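Local coordinates for transcriptional regulator, MarR family (Methanosarcina mazei, PDB 3S2W), which probably binds DNA through a winged helix-turn-helix domain and regulates transcription, at residues G40-P45 with A125-E130; R58-D63 with K116-M121; N66-S71 with I76-T81; A84-V89 with V94-D99; I131-S134 with Q140-E143. All blocks are in the same frame, centred on the assembly; numbering follows the deposited sequence.

Contact 1: G40-P45 with A125-E130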
# COMPACT_ATOMS: atom_id res chain seq x y z
N GLY A 40 8.65 -7.80 5.63
CA GLY A 40 8.67 -9.19 5.23
C GLY A 40 9.91 -9.93 5.61
O GLY A 40 9.84 -11.06 6.10
N LYS A 41 11.07 -9.31 5.41
CA LYS A 41 12.30 -10.02 5.72
C LYS A 41 12.49 -10.16 7.21
O LYS A 41 13.01 -11.18 7.69
CB LYS A 41 13.52 -9.32 5.12
CG LYS A 41 13.67 -9.54 3.64
CD LYS A 41 15.05 -10.08 3.31
CE LYS A 41 16.14 -9.17 3.86
NZ LYS A 41 17.11 -8.79 2.80
N LYS A 42 12.07 -9.13 7.94
CA LYS A 42 12.24 -9.13 9.38
C LYS A 42 11.27 -10.10 10.04
O LYS A 42 11.58 -10.63 11.08
CB LYS A 42 12.11 -7.74 9.98
CG LYS A 42 13.20 -6.74 9.57
CD LYS A 42 14.52 -7.11 10.17
CE LYS A 42 15.54 -6.00 9.99
NZ LYS A 42 15.55 -5.10 11.15
N ILE A 43 10.13 -10.39 9.44
CA ILE A 43 9.23 -11.33 10.12
C ILE A 43 9.31 -12.79 9.68
O ILE A 43 8.78 -13.66 10.37
CB ILE A 43 7.76 -10.87 10.14
CG1 ILE A 43 7.21 -10.76 8.73
CG2 ILE A 43 7.62 -9.56 10.88
CD1 ILE A 43 5.73 -10.45 8.74
N GLU A 44 9.98 -13.07 8.55
CA GLU A 44 10.24 -14.44 8.11
C GLU A 44 10.66 -15.35 9.27
O GLU A 44 10.14 -16.45 9.39
CB GLU A 44 11.35 -14.47 7.09
CG GLU A 44 11.01 -14.93 5.69
CD GLU A 44 12.08 -14.46 4.68
OE1 GLU A 44 13.22 -14.99 4.69
OE2 GLU A 44 11.78 -13.53 3.90
N PRO A 45 11.62 -14.91 10.11
CA PRO A 45 12.12 -15.83 11.14
C PRO A 45 11.02 -16.33 12.08
O PRO A 45 11.23 -17.35 12.72
CB PRO A 45 13.14 -14.98 11.90
CG PRO A 45 13.64 -13.99 10.85
CD PRO A 45 12.45 -13.70 9.98
N ALA A 125 8.27 -2.65 13.35
CA ALA A 125 7.54 -1.51 12.81
C ALA A 125 8.28 -0.20 13.11
O ALA A 125 8.23 0.74 12.34
CB ALA A 125 6.11 -1.44 13.39
N SER A 126 8.99 -0.17 14.22
CA SER A 126 9.70 1.04 14.60
C SER A 126 10.90 1.24 13.72
O SER A 126 11.18 2.35 13.30
CB SER A 126 10.14 0.99 16.07
OG SER A 126 9.02 1.05 16.93
N GLU A 127 11.62 0.16 13.44
CA GLU A 127 12.86 0.27 12.70
C GLU A 127 12.54 0.74 11.31
O GLU A 127 13.32 1.43 10.67
CB GLU A 127 13.59 -1.08 12.66
CG GLU A 127 14.07 -1.55 14.02
CD GLU A 127 14.45 -3.01 14.04
OE1 GLU A 127 15.16 -3.43 14.97
OE2 GLU A 127 14.03 -3.74 13.12
N TRP A 128 11.36 0.34 10.85
CA TRP A 128 10.91 0.78 9.55
C TRP A 128 10.58 2.28 9.55
O TRP A 128 11.03 3.02 8.67
CB TRP A 128 9.72 -0.05 9.12
CG TRP A 128 9.15 0.41 7.84
CD1 TRP A 128 7.88 0.83 7.63
CD2 TRP A 128 9.84 0.57 6.61
NE1 TRP A 128 7.72 1.21 6.32
CE2 TRP A 128 8.92 1.07 5.67
CE3 TRP A 128 11.16 0.33 6.19
CZ2 TRP A 128 9.26 1.32 4.34
CZ3 TRP A 128 11.50 0.59 4.87
CH2 TRP A 128 10.54 1.06 3.96
N GLY A 129 9.83 2.75 10.55
CA GLY A 129 9.51 4.17 10.67
C GLY A 129 10.78 4.99 10.78
O GLY A 129 10.88 6.11 10.27
N GLU A 130 11.76 4.39 11.45
CA GLU A 130 13.03 5.03 11.74
C GLU A 130 13.81 5.26 10.46
O GLU A 130 14.45 6.29 10.26
CB GLU A 130 13.85 4.13 12.65
CG GLU A 130 15.28 4.60 12.86
CD GLU A 130 15.36 5.93 13.60
OE1 GLU A 130 16.47 6.52 13.62
OE2 GLU A 130 14.34 6.38 14.17

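Contact 2: R58-D63 with K116-M121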
# COMPACT_ATOMS: atom_id res chain seq x y z
N ARG A 58 -3.35 -5.44 14.35
CA ARG A 58 -4.69 -5.05 14.77
C ARG A 58 -5.14 -5.77 16.05
O ARG A 58 -5.69 -5.15 16.96
CB ARG A 58 -5.69 -5.30 13.64
CG ARG A 58 -7.06 -4.71 13.88
CD ARG A 58 -6.98 -3.22 14.12
NE ARG A 58 -8.07 -2.78 14.97
CZ ARG A 58 -9.04 -1.95 14.58
NH1 ARG A 58 -9.04 -1.45 13.35
NH2 ARG A 58 -9.99 -1.63 15.43
N LEU A 59 -4.89 -7.08 16.13
CA LEU A 59 -5.23 -7.83 17.33
C LEU A 59 -4.53 -7.28 18.57
O LEU A 59 -5.09 -7.33 19.66
CB LEU A 59 -4.93 -9.31 17.15
CG LEU A 59 -5.89 -9.95 16.17
CD1 LEU A 59 -5.39 -11.33 15.78
CD2 LEU A 59 -7.27 -10.00 16.80
N TYR A 60 -3.30 -6.77 18.41
CA TYR A 60 -2.60 -6.12 19.53
C TYR A 60 -3.30 -4.85 20.00
O TYR A 60 -3.14 -4.45 21.16
CB TYR A 60 -1.15 -5.77 19.19
CG TYR A 60 -0.27 -6.95 18.92
CD1 TYR A 60 -0.35 -8.08 19.73
CD2 TYR A 60 0.61 -6.97 17.85
CE1 TYR A 60 0.44 -9.18 19.49
CE2 TYR A 60 1.40 -8.07 17.60
CZ TYR A 60 1.31 -9.17 18.42
OH TYR A 60 2.08 -10.28 18.20
N ARG A 61 -4.05 -4.20 19.11
CA ARG A 61 -4.87 -3.08 19.56
C ARG A 61 -6.19 -3.59 20.15
O ARG A 61 -6.54 -3.25 21.27
CB ARG A 61 -5.11 -2.10 18.43
CG ARG A 61 -4.25 -0.86 18.52
CD ARG A 61 -4.53 0.11 17.36
NE ARG A 61 -4.22 -0.49 16.06
CZ ARG A 61 -4.90 -0.25 14.94
NH1 ARG A 61 -5.94 0.57 14.96
NH2 ARG A 61 -4.53 -0.85 13.81
N GLU A 62 -6.90 -4.41 19.39
CA GLU A 62 -8.22 -4.86 19.77
C GLU A 62 -8.28 -6.37 19.56
O GLU A 62 -8.46 -6.85 18.44
CB GLU A 62 -9.27 -4.19 18.87
CG GLU A 62 -10.39 -3.46 19.60
CD GLU A 62 -11.53 -4.39 20.00
OE1 GLU A 62 -11.34 -5.20 20.93
OE2 GLU A 62 -12.61 -4.30 19.37
N ASP A 63 -8.11 -7.12 20.65
CA ASP A 63 -8.14 -8.57 20.58
C ASP A 63 -9.56 -9.11 20.70
O ASP A 63 -10.44 -8.44 21.22
CB ASP A 63 -7.28 -9.15 21.70
CG ASP A 63 -7.06 -10.63 21.55
OD1 ASP A 63 -7.35 -11.16 20.46
OD2 ASP A 63 -6.59 -11.25 22.51
N LYS A 116 3.29 -13.00 23.21
CA LYS A 116 4.71 -12.82 23.44
C LYS A 116 5.48 -12.31 22.22
O LYS A 116 6.65 -11.92 22.33
CB LYS A 116 5.34 -14.10 24.01
CG LYS A 116 4.88 -14.38 25.45
CD LYS A 116 5.96 -15.04 26.29
CE LYS A 116 5.66 -14.92 27.78
NZ LYS A 116 6.77 -15.50 28.60
N LEU A 117 4.83 -12.28 21.06
CA LEU A 117 5.50 -11.83 19.85
C LEU A 117 5.52 -10.32 19.74
O LEU A 117 6.37 -9.76 19.06
CB LEU A 117 4.83 -12.41 18.62
CG LEU A 117 5.89 -12.73 17.57
CD1 LEU A 117 6.96 -13.57 18.23
CD2 LEU A 117 5.31 -13.44 16.37
N GLU A 118 4.60 -9.68 20.45
CA GLU A 118 4.29 -8.25 20.30
C GLU A 118 5.47 -7.27 20.40
O GLU A 118 5.56 -6.35 19.59
CB GLU A 118 3.18 -7.83 21.27
CG GLU A 118 2.57 -6.50 20.95
CD GLU A 118 1.60 -6.01 22.02
OE1 GLU A 118 1.21 -4.83 21.96
OE2 GLU A 118 1.21 -6.79 22.92
N PRO A 119 6.35 -7.43 21.40
CA PRO A 119 7.53 -6.55 21.50
C PRO A 119 8.37 -6.61 20.23
O PRO A 119 8.94 -5.60 19.80
CB PRO A 119 8.33 -7.15 22.66
CG PRO A 119 7.34 -7.89 23.47
CD PRO A 119 6.30 -8.40 22.50
N ASP A 120 8.46 -7.80 19.64
CA ASP A 120 9.24 -8.00 18.42
C ASP A 120 8.57 -7.31 17.21
O ASP A 120 9.23 -6.62 16.44
CB ASP A 120 9.45 -9.49 18.15
CG ASP A 120 9.98 -10.25 19.38
OD1 ASP A 120 9.15 -10.59 20.28
OD2 ASP A 120 11.21 -10.51 19.43
N MSE A 121 7.27 -7.50 17.06
CA MSE A 121 6.52 -6.87 15.98
C MSE A 121 6.56 -5.34 16.09
O MSE A 121 6.86 -4.64 15.12
CB MSE A 121 5.07 -7.34 16.03
CG MSE A 121 4.91 -8.85 15.91
SE MSE A 121 5.62 -9.55 14.23
CE MSE A 121 7.41 -10.04 14.81

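Contact 3: N66-S71 with I76-T81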
# COMPACT_ATOMS: atom_id res chain seq x y z
N ASN A 66 -14.22 -9.83 15.74
CA ASN A 66 -14.85 -10.68 14.75
C ASN A 66 -14.11 -10.62 13.41
O ASN A 66 -13.74 -9.56 12.95
CB ASN A 66 -16.30 -10.24 14.55
CG ASN A 66 -17.12 -11.28 13.85
OD1 ASN A 66 -16.95 -11.52 12.65
ND2 ASN A 66 -18.02 -11.91 14.59
N GLN A 67 -13.91 -11.78 12.79
CA GLN A 67 -13.10 -11.86 11.58
C GLN A 67 -13.65 -10.99 10.45
O GLN A 67 -12.89 -10.45 9.65
CB GLN A 67 -12.99 -13.30 11.11
CG GLN A 67 -12.02 -13.46 9.99
CD GLN A 67 -11.93 -14.87 9.51
OE1 GLN A 67 -11.68 -15.80 10.28
NE2 GLN A 67 -12.15 -15.06 8.21
N GLU A 68 -14.96 -10.84 10.38
CA GLU A 68 -15.52 -9.93 9.40
C GLU A 68 -15.14 -8.48 9.73
O GLU A 68 -14.74 -7.72 8.85
CB GLU A 68 -17.04 -10.10 9.27
CG GLU A 68 -17.59 -9.45 8.01
CD GLU A 68 -19.06 -9.77 7.77
OE1 GLU A 68 -19.73 -10.29 8.70
OE2 GLU A 68 -19.53 -9.51 6.64
N SER A 69 -15.24 -8.10 10.99
CA SER A 69 -14.80 -6.77 11.41
C SER A 69 -13.34 -6.54 10.97
O SER A 69 -13.02 -5.50 10.41
CB SER A 69 -14.94 -6.57 12.93
OG SER A 69 -16.23 -6.92 13.41
N LEU A 70 -12.46 -7.50 11.22
CA LEU A 70 -11.07 -7.36 10.81
C LEU A 70 -11.01 -7.03 9.33
O LEU A 70 -10.27 -6.15 8.90
CB LEU A 70 -10.29 -8.63 11.07
CG LEU A 70 -9.70 -8.74 12.46
CD1 LEU A 70 -9.05 -10.09 12.59
CD2 LEU A 70 -8.69 -7.64 12.64
N SER A 71 -11.81 -7.75 8.56
CA SER A 71 -11.88 -7.54 7.12
C SER A 71 -12.30 -6.10 6.75
O SER A 71 -11.64 -5.44 5.93
CB SER A 71 -12.84 -8.55 6.49
OG SER A 71 -12.72 -8.53 5.08
N ILE A 76 -9.32 -5.31 3.83
CA ILE A 76 -8.76 -6.43 3.08
C ILE A 76 -9.89 -7.44 2.86
O ILE A 76 -10.66 -7.70 3.80
CB ILE A 76 -7.59 -7.10 3.83
CG1 ILE A 76 -6.43 -6.12 4.01
CG2 ILE A 76 -7.12 -8.34 3.09
CD1 ILE A 76 -5.32 -6.62 4.92
N ASP A 77 -9.99 -7.99 1.65
CA ASP A 77 -11.17 -8.81 1.29
C ASP A 77 -11.30 -10.10 2.12
O ASP A 77 -10.33 -10.56 2.73
CB ASP A 77 -11.27 -9.10 -0.22
CG ASP A 77 -10.06 -9.86 -0.77
OD1 ASP A 77 -10.05 -11.11 -0.70
OD2 ASP A 77 -9.14 -9.22 -1.32
N LYS A 78 -12.50 -10.65 2.13
CA LYS A 78 -12.84 -11.80 2.96
C LYS A 78 -11.97 -13.00 2.68
O LYS A 78 -11.59 -13.72 3.59
CB LYS A 78 -14.32 -12.18 2.79
CG LYS A 78 -15.27 -10.98 2.83
CD LYS A 78 -15.12 -10.14 4.10
CE LYS A 78 -15.88 -8.81 4.00
NZ LYS A 78 -16.60 -8.44 5.27
N GLY A 79 -11.65 -13.21 1.40
CA GLY A 79 -10.88 -14.37 0.98
C GLY A 79 -9.40 -14.21 1.29
O GLY A 79 -8.74 -15.18 1.63
N THR A 80 -8.89 -12.99 1.17
CA THR A 80 -7.53 -12.70 1.60
C THR A 80 -7.44 -12.78 3.13
O THR A 80 -6.51 -13.39 3.68
CB THR A 80 -7.07 -11.31 1.08
OG1 THR A 80 -7.13 -11.30 -0.35
CG2 THR A 80 -5.64 -11.01 1.51
N THR A 81 -8.42 -12.19 3.80
CA THR A 81 -8.54 -12.29 5.26
C THR A 81 -8.53 -13.74 5.74
O THR A 81 -7.78 -14.09 6.65
CB THR A 81 -9.79 -11.56 5.74
OG1 THR A 81 -9.55 -10.15 5.63
CG2 THR A 81 -10.13 -11.91 7.20

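Contact 4: A84-V89 with V94-D99. With SO4 (sulfate ion), chain I.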
# COMPACT_ATOMS: atom_id res chain seq x y z
N ALA A 84 -5.05 -15.25 5.41
CA ALA A 84 -4.16 -14.66 6.39
C ALA A 84 -4.44 -15.26 7.76
O ALA A 84 -3.53 -15.80 8.40
CB ALA A 84 -4.30 -13.12 6.41
N ILE A 85 -5.69 -15.18 8.22
CA ILE A 85 -6.01 -15.67 9.56
C ILE A 85 -5.74 -17.17 9.66
O ILE A 85 -5.29 -17.68 10.70
CB ILE A 85 -7.46 -15.39 9.94
CG1 ILE A 85 -7.69 -13.89 10.04
CG2 ILE A 85 -7.78 -16.07 11.26
CD1 ILE A 85 -6.78 -13.19 11.03
N GLN A 86 -5.99 -17.89 8.58
CA GLN A 86 -5.67 -19.30 8.63
C GLN A 86 -4.16 -19.60 8.81
O GLN A 86 -3.80 -20.59 9.46
CB GLN A 86 -6.20 -20.05 7.42
CG GLN A 86 -5.82 -21.50 7.49
CD GLN A 86 -6.73 -22.25 8.43
OE1 GLN A 86 -7.95 -22.25 8.26
NE2 GLN A 86 -6.14 -22.90 9.43
N LYS A 87 -3.28 -18.78 8.26
CA LYS A 87 -1.85 -19.08 8.39
C LYS A 87 -1.39 -18.69 9.78
O LYS A 87 -0.51 -19.32 10.37
CB LYS A 87 -1.00 -18.36 7.34
CG LYS A 87 -1.20 -18.84 5.90
CD LYS A 87 -0.42 -17.95 4.95
CE LYS A 87 -0.33 -18.50 3.52
NZ LYS A 87 0.86 -17.94 2.80
N LEU A 88 -2.03 -17.64 10.32
CA LEU A 88 -1.75 -17.19 11.67
C LEU A 88 -2.18 -18.27 12.66
O LEU A 88 -1.53 -18.48 13.69
CB LEU A 88 -2.46 -15.87 11.93
CG LEU A 88 -1.77 -14.65 11.32
CD1 LEU A 88 -2.59 -13.43 11.51
CD2 LEU A 88 -0.43 -14.43 11.97
N VAL A 89 -3.27 -18.98 12.34
CA VAL A 89 -3.72 -20.07 13.19
C VAL A 89 -2.78 -21.26 13.08
O VAL A 89 -2.41 -21.85 14.09
CB VAL A 89 -5.17 -20.53 12.88
CG1 VAL A 89 -5.42 -21.83 13.57
CG2 VAL A 89 -6.15 -19.51 13.39
N VAL A 94 -2.74 -17.29 16.62
CA VAL A 94 -4.09 -16.89 16.96
C VAL A 94 -5.00 -18.07 16.94
O VAL A 94 -4.69 -19.07 16.31
CB VAL A 94 -4.68 -15.89 15.98
CG1 VAL A 94 -3.79 -14.68 15.87
CG2 VAL A 94 -4.94 -16.56 14.62
N PHE A 95 -6.13 -17.94 17.61
CA PHE A 95 -7.16 -18.96 17.51
C PHE A 95 -8.48 -18.30 17.24
O PHE A 95 -8.62 -17.09 17.42
CB PHE A 95 -7.20 -19.88 18.75
CG PHE A 95 -7.74 -19.23 20.00
CD1 PHE A 95 -9.10 -19.25 20.29
CD2 PHE A 95 -6.88 -18.63 20.91
CE1 PHE A 95 -9.59 -18.66 21.43
CE2 PHE A 95 -7.37 -18.04 22.07
CZ PHE A 95 -8.72 -18.06 22.34
N ARG A 96 -9.41 -19.11 16.74
CA ARG A 96 -10.75 -18.67 16.38
C ARG A 96 -11.76 -19.20 17.39
O ARG A 96 -11.62 -20.31 17.89
CB ARG A 96 -11.15 -19.26 15.03
CG ARG A 96 -10.67 -18.55 13.79
CD ARG A 96 -10.66 -19.59 12.65
NE ARG A 96 -10.57 -19.00 11.32
CZ ARG A 96 -9.85 -19.51 10.33
NH1 ARG A 96 -9.14 -20.63 10.54
NH2 ARG A 96 -9.82 -18.92 9.13
N GLN A 97 -12.80 -18.43 17.65
CA GLN A 97 -13.87 -18.92 18.51
C GLN A 97 -15.18 -18.47 17.94
O GLN A 97 -15.38 -17.28 17.74
CB GLN A 97 -13.71 -18.37 19.92
CG GLN A 97 -13.46 -19.44 20.95
CD GLN A 97 -14.73 -20.14 21.33
OE1 GLN A 97 -15.68 -19.51 21.77
NE2 GLN A 97 -14.76 -21.46 21.14
N ARG A 98 -16.06 -19.43 17.66
CA ARG A 98 -17.43 -19.15 17.25
C ARG A 98 -18.20 -18.58 18.42
O ARG A 98 -18.18 -19.15 19.51
CB ARG A 98 -18.11 -20.43 16.80
CG ARG A 98 -19.52 -20.24 16.25
CD ARG A 98 -20.21 -21.59 16.01
NE ARG A 98 -19.24 -22.64 15.70
CZ ARG A 98 -19.02 -23.72 16.45
NH1 ARG A 98 -18.11 -24.61 16.07
NH2 ARG A 98 -19.71 -23.92 17.56
N ASP A 99 -18.91 -17.47 18.22
CA ASP A 99 -19.72 -16.92 19.31
C ASP A 99 -21.20 -16.72 18.95
O ASP A 99 -21.53 -16.10 17.93
CB ASP A 99 -19.12 -15.61 19.83
CG ASP A 99 -19.57 -15.28 21.26
OD1 ASP A 99 -19.90 -16.22 22.02
OD2 ASP A 99 -19.59 -14.09 21.63
S SO4 I . 1.38 -14.07 3.35
O1 SO4 I . 0.57 -14.42 2.18
O2 SO4 I . 0.50 -13.93 4.51
O3 SO4 I . 2.35 -15.15 3.60
O4 SO4 I . 2.06 -12.81 3.07

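Contact 5: I131-S134 with Q140-E143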
# COMPACT_ATOMS: atom_id res chain seq x y z
N ILE A 131 13.79 4.24 9.62
CA ILE A 131 14.33 4.37 8.30
C ILE A 131 13.56 5.47 7.55
O ILE A 131 14.16 6.26 6.85
CB ILE A 131 14.26 3.01 7.56
CG1 ILE A 131 15.37 2.09 8.07
CG2 ILE A 131 14.39 3.21 6.04
CD1 ILE A 131 15.36 0.73 7.46
N LEU A 132 12.25 5.54 7.70
CA LEU A 132 11.53 6.53 6.90
C LEU A 132 11.80 7.97 7.36
O LEU A 132 11.80 8.89 6.54
CB LEU A 132 10.04 6.24 6.87
CG LEU A 132 9.58 4.96 6.17
CD1 LEU A 132 8.04 4.83 6.13
CD2 LEU A 132 10.16 4.90 4.77
N PHE A 133 12.03 8.15 8.65
CA PHE A 133 12.15 9.48 9.24
C PHE A 133 13.57 10.04 9.24
O PHE A 133 13.79 11.18 9.65
CB PHE A 133 11.66 9.46 10.68
CG PHE A 133 10.17 9.55 10.82
CD1 PHE A 133 9.42 10.35 9.98
CD2 PHE A 133 9.51 8.86 11.82
CE1 PHE A 133 8.03 10.44 10.13
CE2 PHE A 133 8.14 8.95 11.97
CZ PHE A 133 7.40 9.74 11.12
N SER A 134 14.54 9.25 8.80
CA SER A 134 15.91 9.71 8.72
C SER A 134 15.99 11.13 8.14
O SER A 134 15.51 11.40 7.02
CB SER A 134 16.77 8.74 7.90
OG SER A 134 18.13 9.15 7.85
N GLN A 140 9.28 17.75 13.08
CA GLN A 140 8.98 17.37 11.69
C GLN A 140 8.32 16.00 11.62
O GLN A 140 7.37 15.82 10.88
CB GLN A 140 10.23 17.45 10.81
CG GLN A 140 11.19 18.57 11.20
CD GLN A 140 12.38 18.70 10.27
OE1 GLN A 140 13.49 18.25 10.58
NE2 GLN A 140 12.15 19.32 9.13
N ARG A 141 8.83 15.04 12.39
CA ARG A 141 8.18 13.75 12.49
C ARG A 141 6.75 13.94 12.96
O ARG A 141 5.83 13.22 12.55
CB ARG A 141 8.92 12.87 13.50
CG ARG A 141 10.23 12.35 13.00
CD ARG A 141 11.11 11.80 14.12
NE ARG A 141 12.47 11.64 13.61
CZ ARG A 141 13.16 10.51 13.62
NH1 ARG A 141 14.38 10.49 13.10
NH2 ARG A 141 12.66 9.40 14.15
N ARG A 142 6.55 14.93 13.82
CA ARG A 142 5.26 15.07 14.45
C ARG A 142 4.21 15.57 13.47
O ARG A 142 3.11 15.05 13.43
CB ARG A 142 5.33 16.00 15.67
CG ARG A 142 4.02 16.11 16.43
CD ARG A 142 3.76 14.89 17.31
NE ARG A 142 3.32 13.72 16.56
CZ ARG A 142 2.05 13.45 16.29
NH1 ARG A 142 1.73 12.36 15.59
NH2 ARG A 142 1.10 14.28 16.70
N GLU A 143 4.56 16.56 12.66
CA GLU A 143 3.54 17.15 11.80
C GLU A 143 3.28 16.36 10.51
O GLU A 143 2.23 16.51 9.88
CB GLU A 143 3.84 18.62 11.51
CG GLU A 143 5.03 18.88 10.63
CD GLU A 143 5.08 20.32 10.16
OE1 GLU A 143 4.82 20.54 8.95
OE2 GLU A 143 5.36 21.22 10.99

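Contact 1: G40-P45 with A125-E130
Lys42, in the last turn of helix 23-43, sends its amino group across to the carboxylate of Glu127 on helix 112-133, and this pair makes up the whole contact. It lies in the all-helical part of the MarR fold, where these two helices run beside the second subunit. From CB the lysine chain sets out beside its own backbone N, with CG anti to the carbonyl carbon, and bends at chi2 (-70°), after which CG, CD and CE run on extended. The aliphatic part packs on Ile124 of helix 112-133, one turn before Glu127. CE is the first atom to approach the glutamate, 4.1 Å from Glu127 OE2. A last turn at chi4 (93°) places NZ 2.8 Å from Glu127 OE2, while Glu127 OE1 stays 4.2 Å from NZ; the lysine therefore meets the carboxylate through OE2 alone. Glu127 comes to meet it on an extended chain, and the two side chains cross nearly at right angles. The hydrogen bond within this salt bridge is weak, since OE2 lies off the tetrahedral directions of the ammonium hydrogens. NZ also bonds weakly to Tyr38 OH. Elsewhere between the helices, Ile43 on Met121 and Trp128 on Tyr34 supply the packing. With one charged pair at the surface and little area buried, these two segments are joined by electrostatic attraction more than by packing, and the link is likely to respond to ionic strength.

Contact 2: R58-D63 with K116-M121
Tyr60 and Glu118 lie against each other where helix 53-61 of the winged helix-turn-helix domain meets the long helix 112-133 that leads toward the dimer interface. Their side chains run in opposite directions: the tyrosine reaches out to helix 112-133, and the glutamate reaches back along the ring toward helix 53-61. With Glu118 CG anti to the backbone N (chi1 -165°) and the chain extended beyond it, CG sits over the middle of one ring face in a CH-pi contact, 3.5 Å from the centroid of the Tyr60 ring. The carboxylate continues in the same layer, its plane only 7° from that of the ring, and Glu118 OE1 is salt-bridged to Lys122. At the ring's edge, selenomethionine Met121 brings CG to 4.0 Å from Tyr60 CE2, while the end of its side chain leads away from the tyrosine; Met121 also packs on Phe53 and Met57. The phenol oxygen is hydrogen-bonded to Gly114 O, one turn before Glu118. A leucine in place of Tyr60 would probably leave the Gly114 carbonyl without its hydroxyl partner and the Glu118 chain without a flat surface to lie on. Beside that hydroxyl, Leu117 CB comes within 3.5 Å of Tyr60 OH.

Contact 3: N66-S71 with I76-T81
Ser71 and Ile76 lock the turn of the helix-turn-helix, between helix 67-74 and helix 78-90, the recognition helix by analogy with the MarR family. Two bonds hold them: Ser71 OG donates to Ile76 O at 2.6 Å, nearly along the C=O axis, and Ile76 N returns a bond to Ser71 O at 3.1 Å. Beside this pair lies the close-packed part. Thr81 CG2 rests 3.7 Å from Gln67 CG, and Thr81 also packs on Phe55 of helix 53-61. The threonine's chi1 of -73° turns OG1 back down its helix to Asp77 O, which also accepts from Thr81 N. With an alanine in place of Thr81, Gln67 CG would probably lose its methyl partner and Asp77 O one of its two donors. The solvent side is looser. There Lys78 passes over Ser71 OG and ends near Glu68, but the salt bridge from Lys78 NZ to Glu68 OE2 is stretched to 3.4 Å and its hydrogen bond is weak, Asp72 being the stronger partner. Both helices are capped at their first turns: Asn66 OD1 accepts from Glu68 N in the carbonyl plane, on a lone pair, whereas Asp77 OD1 is met from above its carboxylate plane by Thr80 N at 2.9 Å.

Contact 4: A84-V89 with V94-D99
Gln86 leaves its helix with CG anti to the backbone N and then bends at chi2 (79°), a bend that swings the amide back to an Arg96 chain extended from CG to NE. Arg96 NH1 donates to Gln86 OE1 at 3.0 Å in a fairly straight bond (162° at the hydrogen). The oxygen lies close to the guanidinium plane, but the donor stands well above the amide plane, away from any lone pair. Gln86 NE2 is held in turn by Asp90 OD1, which fixes the rotation of the amide. Ile85 CG2 covers one face of the guanidinium, near its rim, 4.0 Å from Arg96 NE. Deeper in, the packing is apolar and tight: Val94 CG2 meets Val89 CG2 at 3.4 Å and Leu88 CB at 3.7 Å. The backbones add a weak hydrogen bond from Val94 N to Leu88 O and a CA-H...O contact from Val89 CA to Val94 O. On the far side of the helix, Lys87 NZ bonds weakly to a sulfate, probably from the crystallisation liquor, that Gly51 N and Gln52 NE2 also hold. The axes of helix 84-89 and strand 94-98 lie at 116°, the turn by which the probable recognition helix of this MarR-type winged helix passes into the first strand of its wing.

Contact 5: I131-S134 with Q140-E143
Arg141 lays its aliphatic chain over one face of the Phe133 ring, at the bend where helix 112-133 gives way to helix 138-157. CG makes the closest approach to the ring system in a CH-pi contact, 3.7 Å from the centroid of the Phe133 ring and 17° off its normal, shifted a little toward the rim. CG, CD and NE then run extended across the ring and past it, and the guanidinium comes to rest over the benzylic carbon: Arg141 CZ is 3.5 Å from Phe133 CB, with the methylene almost centred under the flat group. The planes of ring and guanidinium are 38° apart, which rules out a parallel stack of the two. Phe133 reaches this place with CG anti to its carbonyl carbon (chi1 -81°), its ring turned toward helix 138-157, where Ile144 and Thr145 also pack on it, while Met151 of the second subunit adds a further neighbour. The charged end of Arg141 is satisfied elsewhere: NE donates to Phe136 O in the connecting turn, and NH2 forms a long, weak ion pair with Glu130 OE2. Close by, Asn154 of the second subunit donates to the backbone oxygens of Leu132 and Ser134, which sets the bend at the dimer interface. No hydrogen bond joins the two segments directly. The contact is therefore held by dispersion and CH-pi packing of an arginine's hydrocarbon on a buried ring, while its N-H groups serve the connecting turn.

Overall arrangement
Contacts 2, 1 and 5, in that order, follow helix 112-133 from the DNA-binding domain to the dimer interface, all three reaching the second subunit. Contact 1 is an ion pair at the surface; contacts 2 to 5 are partly buried, and 2 and 5 each lay an aliphatic chain over an aromatic face. Contacts 3 and 4 share helix 78-90, their centres about 11 Å apart: contact 3 relies on hydrogen bonds and caps, contact 4 on apolar packing and an arginine-amide bond. Leu59 against Val94 joins contact 2 to contact 4, and Arg58 against Leu70 joins it to contact 3, whereas contact 5 meets contact 1 through Glu130 and Arg141.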